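Long-range contacts in tryptophan decarboxylase 1 (Oryza sativa subsp. japonica, PDB 6KHO), which decarboxylates L-tryptophan to tryptamine and 5-hydroxy-L-tryptophan to serotonin, using pyridoxal 5'-phosphate as cofactor: residues L152-M157 / L341-D345; E139-L143 / G168-L172; A434-R439 / R481-A487. All coordinates share one frame; numbering follows the deposited sequence.

Interactions 1 and 2 sit side by side at one end of the large mixed sheet, their centres about 11 Å apart. Strands 168-172 and 339-343 are neighbours in that sheet, and Val343 N lies 2.9 Å from Gly168 O, a probable hydrogen bond. Tyr342 OH reaches Leu143 O at 2.7 Å, and Met157 CE packs on Leu143 CB. Interaction 3 belongs to the separate C-terminal sheet. Its centre is about 34 Å from each of the others, on the opposite side of the chain's centre. The side chain of Arg485 is about 7 Å from a bound pyridoxal phosphate; that of Ile171 is about 11 Å from a bound pyridoxal phosphate and does not touch it.

Interaction 1 (L152-M157 / L341-D345); sequences LPTSFM and LYVRD
Leu152 lays CD1 over the centre of the Tyr342 ring, 3.8 Å from the centroid and 13° off the normal. This is a CH-pi contact on one face. Further along, Ser155 runs beside Arg344, with OG 3.7 Å from Arg344 CG. Its carbonyl O is linked to the strand end through a water, which donates to Ser155 O at 2.6 Å and to Arg344 O, so two backbone acceptors share one bridge. Phe156 is the buried residue of the 3-10 turn. Its CG stands anti to the carbonyl carbon (chi1 -77°), which brings the ring across to the end of the strand. Arg344 CG lies over one face of this ring, offset toward the rim and 3.6 Å from the centroid, a CH-pi contact. The guanidinium plane is steeply turned from the ring, and NH1 bonds to Val321 O. The same ring brings CD1 within 3.8 Å of Tyr342 CB. Met157 closes the segment. Its SD lies in the plane of the Tyr342 ring, at the edge, 3.9 Å from CE2, a Met-aromatic contact. The tyrosine hydroxyl is bonded to Leu143 O on helix 133-149. Phe156 also packs on Ile324 of strand 323-326. The arrangement joins the loop after helix 133-149 to the mixed sheet of the large domain, the core of the fold-type I pyridoxal phosphate enzymes.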
loop_
_atom_site.group_PDB
_atom_site.type_symbol
_atom_site.label_atom_id
_atom_site.label_comp_id
_atom_site.label_asym_id
_atom_site.label_seq_id
_atom_site.Cartn_x
_atom_site.Cartn_y
_atom_site.Cartn_z
ATOM N N LEU A 152 -7.469 9.369 -22.460
ATOM C CA LEU A 152 -8.244 8.145 -22.352
ATOM C C LEU A 152 -9.651 8.374 -22.905
ATOM O O LEU A 152 -10.196 9.473 -22.788
ATOM C CB LEU A 152 -8.327 7.671 -20.906
ATOM C CG LEU A 152 -7.025 7.192 -20.258
ATOM C CD1 LEU A 152 -7.334 6.572 -18.906
ATOM C CD2 LEU A 152 -6.302 6.177 -21.141
ATOM N N PRO A 153 -10.243 7.363 -23.540
ATOM C CA PRO A 153 -11.669 7.438 -23.881
ATOM C C PRO A 153 -12.506 7.781 -22.654
ATOM O O PRO A 153 -12.165 7.417 -21.522
ATOM C CB PRO A 153 -11.988 6.029 -24.396
ATOM C CG PRO A 153 -10.680 5.500 -24.872
ATOM C CD PRO A 153 -9.611 6.122 -24.017
ATOM N N THR A 154 -13.618 8.486 -22.891
ATOM C CA THR A 154 -14.469 8.917 -21.785
ATOM C C THR A 154 -15.099 7.737 -21.063
ATOM O O THR A 154 -15.513 7.879 -19.906
ATOM C CB THR A 154 -15.572 9.867 -22.274
ATOM O OG1 THR A 154 -16.215 9.306 -23.419
ATOM C CG2 THR A 154 -14.996 11.212 -22.650
ATOM N N SER A 155 -15.165 6.572 -21.710
ATOM C CA SER A 155 -15.659 5.381 -21.034
ATOM C C SER A 155 -14.827 5.012 -19.803
ATOM O O SER A 155 -15.296 4.226 -18.974
ATOM C CB SER A 155 -15.707 4.206 -22.016
ATOM O OG SER A 155 -14.445 3.996 -22.632
ATOM N N PHE A 156 -13.619 5.561 -19.649
ATOM C CA PHE A 156 -12.789 5.234 -18.488
ATOM C C PHE A 156 -12.938 6.212 -17.325
ATOM O O PHE A 156 -12.308 5.999 -16.284
ATOM C CB PHE A 156 -11.310 5.144 -18.887
ATOM C CG PHE A 156 -10.948 3.859 -19.591
ATOM C CD1 PHE A 156 -10.749 2.692 -18.862
ATOM C CD2 PHE A 156 -10.824 3.814 -20.978
ATOM C CE1 PHE A 156 -10.428 1.489 -19.493
ATOM C CE2 PHE A 156 -10.498 2.621 -21.628
ATOM C CZ PHE A 156 -10.305 1.452 -20.882
ATOM N N MET A 157 -13.751 7.259 -17.436
ATOM C CA MET A 157 -13.957 8.104 -16.266
ATOM C C MET A 157 -15.434 8.465 -16.132
ATOM O O MET A 157 -16.264 8.123 -16.981
ATOM C CB MET A 157 -13.047 9.336 -16.310
ATOM C CG MET A 157 -12.441 9.727 -14.937
ATOM S SD MET A 157 -11.722 8.401 -13.896
ATOM C CE MET A 157 -11.805 9.263 -12.308
ATOM N N LEU A 341 -5.280 3.026 -11.641
ATOM C CA LEU A 341 -6.023 1.999 -12.364
ATOM C C LEU A 341 -7.319 2.594 -12.890
ATOM O O LEU A 341 -8.062 3.213 -12.126
ATOM C CB LEU A 341 -6.342 0.811 -11.449
ATOM C CG LEU A 341 -7.414 -0.153 -11.973
ATOM C CD1 LEU A 341 -6.900 -0.880 -13.231
ATOM C CD2 LEU A 341 -7.808 -1.139 -10.887
ATOM N N TYR A 342 -7.600 2.383 -14.176
ATOM C CA TYR A 342 -8.839 2.824 -14.813
ATOM C C TYR A 342 -9.583 1.608 -15.343
ATOM O O TYR A 342 -8.964 0.700 -15.900
ATOM C CB TYR A 342 -8.568 3.791 -15.976
ATOM C CG TYR A 342 -7.915 5.090 -15.554
ATOM C CD1 TYR A 342 -6.531 5.201 -15.488
ATOM C CD2 TYR A 342 -8.686 6.201 -15.206
ATOM C CE1 TYR A 342 -5.923 6.396 -15.100
ATOM C CE2 TYR A 342 -8.090 7.406 -14.822
ATOM C CZ TYR A 342 -6.711 7.495 -14.773
ATOM O OH TYR A 342 -6.112 8.672 -14.384
ATOM N N VAL A 343 -10.909 1.587 -15.165
ATOM C CA VAL A 343 -11.736 0.481 -15.641
ATOM C C VAL A 343 -12.942 1.046 -16.378
ATOM O O VAL A 343 -13.434 2.131 -16.055
ATOM C CB VAL A 343 -12.184 -0.456 -14.491
ATOM C CG1 VAL A 343 -10.963 -1.020 -13.738
ATOM C CG2 VAL A 343 -13.102 0.262 -13.526
ATOM N N ARG A 344 -13.437 0.294 -17.370
ATOM C CA ARG A 344 -14.615 0.757 -18.087
ATOM C C ARG A 344 -15.911 0.479 -17.336
ATOM O O ARG A 344 -16.917 1.149 -17.603
ATOM C CB ARG A 344 -14.658 0.140 -19.483
ATOM C CG ARG A 344 -13.865 0.991 -20.481
ATOM C CD ARG A 344 -13.735 0.314 -21.823
ATOM N NE ARG A 344 -15.033 -0.072 -22.349
ATOM C CZ ARG A 344 -15.229 -1.113 -23.150
ATOM N NH1 ARG A 344 -14.207 -1.882 -23.502
ATOM N NH2 ARG A 344 -16.448 -1.387 -23.588
ATOM N N ASP A 345 -15.906 -0.447 -16.373
ATOM C CA ASP A 345 -17.115 -0.752 -15.599
ATOM C C ASP A 345 -16.736 -0.992 -14.141
ATOM O O ASP A 345 -16.381 -2.111 -13.764
ATOM C CB ASP A 345 -17.845 -1.962 -16.181
ATOM C CG ASP A 345 -19.234 -2.131 -15.593
ATOM O OD1 ASP A 345 -19.547 -1.422 -14.612
ATOM O OD2 ASP A 345 -20.012 -2.961 -16.106
HETATM O O HOH W 1 -17.473 2.831 -19.383
#

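Interaction 2 (E139-L143 / G168-L172); sequences EVLAL and GGVIL
Segment 139-143 of helix 133-149 crosses strand 168-172 at 107°, with the two axes 8.3 Å apart at their closest. Glu139 lies nearest Ile171, and Leu143, one turn on, lies nearest Gly169, where the CA atoms are 6.5 Å apart. Leu143 rests on the strand backbone here: its CD1 is 3.5 Å from Gly169 C. The glycine lets this methyl group lie close to the backbone. Helix 133-149 covers one side of the mixed sheet at its edge strand 168-172, part of the layered alpha/beta large domain of group II decarboxylases. Glu139 does the polar work. Its CG is anti to the backbone N, and the chain extends to the strand, where OE2 accepts from Ile171 N at 2.9 Å. The bond is fairly straight at the hydrogen, 162°, but the donor comes from above the carboxylate plane, 39° out of it. OE1 forms a salt bridge with Arg382, so the buried carboxylate is gripped at both oxygens; this pairing probably helps it stay ionised. Ile171 lies between the two helix residues. Its CD1 meets Glu139 CG at 3.6 Å, and its CG1 meets Leu143 CD2 at 4.0 Å.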
loop_
_atom_site.group_PDB
_atom_site.type_symbol
_atom_site.label_atom_id
_atom_site.label_comp_id
_atom_site.label_asym_id
_atom_site.label_seq_id
_atom_site.Cartn_x
_atom_site.Cartn_y
_atom_site.Cartn_z
ATOM N N GLU A 139 -9.055 12.556 -5.068
ATOM C CA GLU A 139 -8.552 11.400 -5.799
ATOM C C GLU A 139 -9.296 11.235 -7.117
ATOM O O GLU A 139 -8.681 10.999 -8.167
ATOM C CB GLU A 139 -8.677 10.140 -4.951
ATOM C CG GLU A 139 -8.165 8.891 -5.659
ATOM C CD GLU A 139 -7.786 7.786 -4.684
ATOM O OE1 GLU A 139 -7.417 8.103 -3.518
ATOM O OE2 GLU A 139 -7.891 6.601 -5.077
ATOM N N VAL A 140 -10.623 11.364 -7.086
ATOM C CA VAL A 140 -11.396 11.268 -8.325
ATOM C C VAL A 140 -10.992 12.377 -9.295
ATOM O O VAL A 140 -10.833 12.147 -10.495
ATOM C CB VAL A 140 -12.903 11.303 -8.010
ATOM C CG1 VAL A 140 -13.700 11.462 -9.299
ATOM C CG2 VAL A 140 -13.312 10.013 -7.272
ATOM N N LEU A 141 -10.803 13.595 -8.788
ATOM C CA LEU A 141 -10.442 14.701 -9.671
ATOM C C LEU A 141 -9.057 14.500 -10.279
ATOM O O LEU A 141 -8.862 14.730 -11.478
ATOM C CB LEU A 141 -10.511 16.026 -8.901
ATOM C CG LEU A 141 -10.119 17.310 -9.635
ATOM C CD1 LEU A 141 -11.159 17.645 -10.670
ATOM C CD2 LEU A 141 -10.004 18.453 -8.648
ATOM N N ALA A 142 -8.081 14.071 -9.470
ATOM C CA ALA A 142 -6.740 13.823 -10.000
ATOM C C ALA A 142 -6.765 12.726 -11.059
ATOM O O ALA A 142 -6.099 12.833 -12.094
ATOM C CB ALA A 142 -5.772 13.444 -8.869
ATOM N N LEU A 143 -7.528 11.664 -10.820
ATOM C CA LEU A 143 -7.634 10.606 -11.822
ATOM C C LEU A 143 -8.228 11.138 -13.119
ATOM O O LEU A 143 -7.766 10.798 -14.216
ATOM C CB LEU A 143 -8.484 9.461 -11.282
ATOM C CG LEU A 143 -7.796 8.575 -10.246
ATOM C CD1 LEU A 143 -8.834 7.824 -9.428
ATOM C CD2 LEU A 143 -6.815 7.619 -10.954
ATOM N N GLY A 168 -14.428 4.430 -14.264
ATOM C CA GLY A 168 -13.863 5.140 -13.135
ATOM C C GLY A 168 -12.493 4.580 -12.813
ATOM O O GLY A 168 -11.982 3.700 -13.510
ATOM N N GLY A 169 -11.905 5.113 -11.744
ATOM C CA GLY A 169 -10.528 4.787 -11.431
ATOM C C GLY A 169 -10.289 4.724 -9.941
ATOM O O GLY A 169 -11.157 5.056 -9.133
ATOM N N VAL A 170 -9.086 4.273 -9.588
ATOM C CA VAL A 170 -8.644 4.242 -8.202
ATOM C C VAL A 170 -7.126 4.357 -8.192
ATOM O O VAL A 170 -6.445 3.809 -9.062
ATOM C CB VAL A 170 -9.121 2.962 -7.474
ATOM C CG1 VAL A 170 -8.568 1.696 -8.156
ATOM C CG2 VAL A 170 -8.718 3.001 -5.984
ATOM N N ILE A 171 -6.597 5.076 -7.208
ATOM C CA ILE A 171 -5.160 5.105 -6.978
ATOM C C ILE A 171 -4.820 3.974 -6.016
ATOM O O ILE A 171 -5.364 3.905 -4.908
ATOM C CB ILE A 171 -4.702 6.459 -6.418
ATOM C CG1 ILE A 171 -5.004 7.581 -7.420
ATOM C CG2 ILE A 171 -3.219 6.401 -6.077
ATOM C CD1 ILE A 171 -4.756 9.004 -6.812
ATOM N N LEU A 172 -3.935 3.087 -6.447
ATOM C CA LEU A 172 -3.437 1.975 -5.653
ATOM C C LEU A 172 -1.943 2.167 -5.410
ATOM O O LEU A 172 -1.306 3.053 -5.984
ATOM C CB LEU A 172 -3.702 0.633 -6.363
ATOM C CG LEU A 172 -5.166 0.376 -6.734
ATOM C CD1 LEU A 172 -5.334 -0.845 -7.650
ATOM C CD2 LEU A 172 -6.009 0.220 -5.475
#

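Interaction 3 (A434-R439 / R481-A487); sequences ALVCFR and RFVLRFA
Leu435 to Phe438 pair antiparallel with Leu484 to Ala487, as the two middle strands of the four-stranded sheet in the C-terminal domain. Four backbone hydrogen bonds join them, two between Val436 and Phe486 and two between Phe438 and Leu484. The bond from Val436 N to Phe486 O is nearly straight, at 175°. Apolar contacts form on both faces. Phe438 CG sits between its backbone N and carbonyl carbon (chi1 75°), which turns the ring toward strand 481-487, where Leu484 CB makes an off-centre CH-pi contact, 3.7 Å from CE1. Phe438 CE1 is also 4.0 Å from Phe486 CB. On the other face Cys437 CB meets Val483 CG1 at 3.8 Å. Arginines make the polar contacts. Arg481 CD lies over one face of the Arg439 guanidinium, and Arg481 NE is 3.5 Å from Arg439 NH1. The carboxylates of Glu451 and Asp455 each bind both arginines, and Glu426 takes Arg439 NE. A methionine in place of Arg439 would probably leave Glu426 without this mate, and Glu451 and Asp455 with one arginine fewer to pair with. The guanidinium of Arg485 is hydrogen-bonded to the carbonyls of Phe103, Thr273 and Ser274. Leu435 CD1 lies over the centre of that guanidinium, 3.4 Å from Arg485 CZ.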
loop_
_atom_site.group_PDB
_atom_site.type_symbol
_atom_site.label_atom_id
_atom_site.label_comp_id
_atom_site.label_asym_id
_atom_site.label_seq_id
_atom_site.Cartn_x
_atom_site.Cartn_y
_atom_site.Cartn_z
ATOM N N ALA A 434 12.615 6.080 -23.011
ATOM C CA ALA A 434 13.858 6.626 -22.470
ATOM C C ALA A 434 14.813 5.536 -21.998
ATOM O O ALA A 434 15.739 5.817 -21.225
ATOM C CB ALA A 434 13.570 7.614 -21.336
ATOM N N LEU A 435 14.612 4.299 -22.446
ATOM C CA LEU A 435 15.486 3.183 -22.116
ATOM C C LEU A 435 16.210 2.730 -23.378
ATOM O O LEU A 435 15.579 2.519 -24.423
ATOM C CB LEU A 435 14.695 2.020 -21.510
ATOM C CG LEU A 435 15.387 0.653 -21.404
ATOM C CD1 LEU A 435 16.321 0.596 -20.190
ATOM C CD2 LEU A 435 14.358 -0.466 -21.351
ATOM N N VAL A 436 17.529 2.582 -23.276
ATOM C CA VAL A 436 18.362 2.086 -24.369
ATOM C C VAL A 436 18.952 0.750 -23.942
ATOM O O VAL A 436 19.554 0.648 -22.867
ATOM C CB VAL A 436 19.478 3.081 -24.732
ATOM C CG1 VAL A 436 20.426 2.459 -25.749
ATOM C CG2 VAL A 436 18.894 4.372 -25.259
ATOM N N CYS A 437 18.785 -0.271 -24.777
ATOM C CA CYS A 437 19.403 -1.569 -24.541
ATOM C C CYS A 437 20.591 -1.713 -25.489
ATOM O O CYS A 437 20.445 -1.528 -26.700
ATOM C CB CYS A 437 18.400 -2.709 -24.751
ATOM S SG CYS A 437 17.066 -2.846 -23.503
ATOM N N PHE A 438 21.758 -2.036 -24.935
ATOM C CA PHE A 438 22.986 -2.061 -25.714
ATOM C C PHE A 438 23.907 -3.129 -25.146
ATOM O O PHE A 438 23.724 -3.594 -24.017
ATOM C CB PHE A 438 23.687 -0.691 -25.721
ATOM C CG PHE A 438 24.393 -0.359 -24.432
ATOM C CD1 PHE A 438 23.674 -0.068 -23.279
ATOM C CD2 PHE A 438 25.776 -0.342 -24.369
ATOM C CE1 PHE A 438 24.323 0.232 -22.091
ATOM C CE2 PHE A 438 26.432 -0.037 -23.181
ATOM C CZ PHE A 438 25.706 0.247 -22.042
ATOM N N ARG A 439 24.897 -3.528 -25.946
ATOM C CA ARG A 439 25.884 -4.477 -25.453
ATOM C C ARG A 439 27.152 -4.396 -26.289
ATOM O O ARG A 439 27.169 -3.830 -27.387
ATOM C CB ARG A 439 25.335 -5.909 -25.441
ATOM C CG ARG A 439 25.089 -6.527 -26.804
ATOM C CD ARG A 439 24.894 -8.027 -26.643
ATOM N NE ARG A 439 25.492 -8.778 -27.742
ATOM C CZ ARG A 439 26.148 -9.924 -27.592
ATOM N NH1 ARG A 439 26.298 -10.458 -26.383
ATOM N NH2 ARG A 439 26.654 -10.537 -28.654
ATOM N N ARG A 481 20.716 -13.355 -25.019
ATOM C CA ARG A 481 21.934 -12.554 -24.981
ATOM C C ARG A 481 21.991 -11.699 -23.719
ATOM O O ARG A 481 20.966 -11.184 -23.257
ATOM C CB ARG A 481 22.026 -11.652 -26.214
ATOM C CG ARG A 481 22.169 -12.430 -27.500
ATOM C CD ARG A 481 23.622 -12.501 -27.918
ATOM N NE ARG A 481 24.457 -13.323 -27.035
ATOM C CZ ARG A 481 24.384 -14.648 -26.903
ATOM N NH1 ARG A 481 23.514 -15.356 -27.610
ATOM N NH2 ARG A 481 25.194 -15.274 -26.060
ATOM N N PHE A 482 23.201 -11.555 -23.168
ATOM C CA PHE A 482 23.441 -10.642 -22.053
ATOM C C PHE A 482 23.432 -9.211 -22.570
ATOM O O PHE A 482 24.206 -8.868 -23.472
ATOM C CB PHE A 482 24.775 -10.963 -21.386
ATOM C CG PHE A 482 24.937 -10.379 -20.012
ATOM C CD1 PHE A 482 25.353 -9.069 -19.846
ATOM C CD2 PHE A 482 24.692 -11.147 -18.885
ATOM C CE1 PHE A 482 25.516 -8.530 -18.584
ATOM C CE2 PHE A 482 24.855 -10.620 -17.620
ATOM C CZ PHE A 482 25.270 -9.305 -17.468
ATOM N N VAL A 483 22.556 -8.378 -22.002
ATOM C CA VAL A 483 22.336 -7.017 -22.479
ATOM C C VAL A 483 22.389 -6.059 -21.290
ATOM O O VAL A 483 21.925 -6.386 -20.191
ATOM C CB VAL A 483 20.992 -6.905 -23.231
ATOM C CG1 VAL A 483 20.646 -5.457 -23.531
ATOM C CG2 VAL A 483 21.039 -7.728 -24.519
ATOM N N LEU A 484 22.992 -4.894 -21.500
ATOM C CA LEU A 484 23.003 -3.842 -20.496
ATOM C C LEU A 484 21.847 -2.884 -20.761
ATOM O O LEU A 484 21.668 -2.411 -21.891
ATOM C CB LEU A 484 24.334 -3.082 -20.517
ATOM C CG LEU A 484 25.599 -3.872 -20.156
ATOM C CD1 LEU A 484 26.775 -2.942 -19.874
ATOM C CD2 LEU A 484 25.347 -4.783 -18.964
ATOM N N ARG A 485 21.066 -2.600 -19.720
ATOM C CA ARG A 485 20.053 -1.555 -19.784
ATOM C C ARG A 485 20.639 -0.212 -19.356
ATOM O O ARG A 485 21.406 -0.133 -18.390
ATOM C CB ARG A 485 18.860 -1.905 -18.891
ATOM C CG ARG A 485 18.101 -3.149 -19.312
ATOM C CD ARG A 485 17.064 -3.537 -18.262
ATOM N NE ARG A 485 15.815 -2.787 -18.397
ATOM C CZ ARG A 485 15.538 -1.666 -17.732
ATOM N NH1 ARG A 485 16.429 -1.135 -16.893
ATOM N NH2 ARG A 485 14.368 -1.060 -17.913
ATOM N N PHE A 486 20.267 0.842 -20.082
ATOM C CA PHE A 486 20.585 2.226 -19.730
ATOM C C PHE A 486 19.267 3.002 -19.674
ATOM O O PHE A 486 18.745 3.431 -20.709
ATOM C CB PHE A 486 21.560 2.848 -20.734
ATOM C CG PHE A 486 22.253 4.083 -20.218
ATOM C CD1 PHE A 486 23.341 3.979 -19.360
ATOM C CD2 PHE A 486 21.811 5.347 -20.585
ATOM C CE1 PHE A 486 23.982 5.112 -18.886
ATOM C CE2 PHE A 486 22.441 6.490 -20.110
ATOM C CZ PHE A 486 23.528 6.374 -19.260
ATOM N N ALA A 487 18.728 3.175 -18.464
ATOM C CA ALA A 487 17.418 3.786 -18.257
ATOM C C ALA A 487 17.618 5.231 -17.812
ATOM O O ALA A 487 18.010 5.488 -16.667
ATOM C CB ALA A 487 16.612 2.989 -17.233
#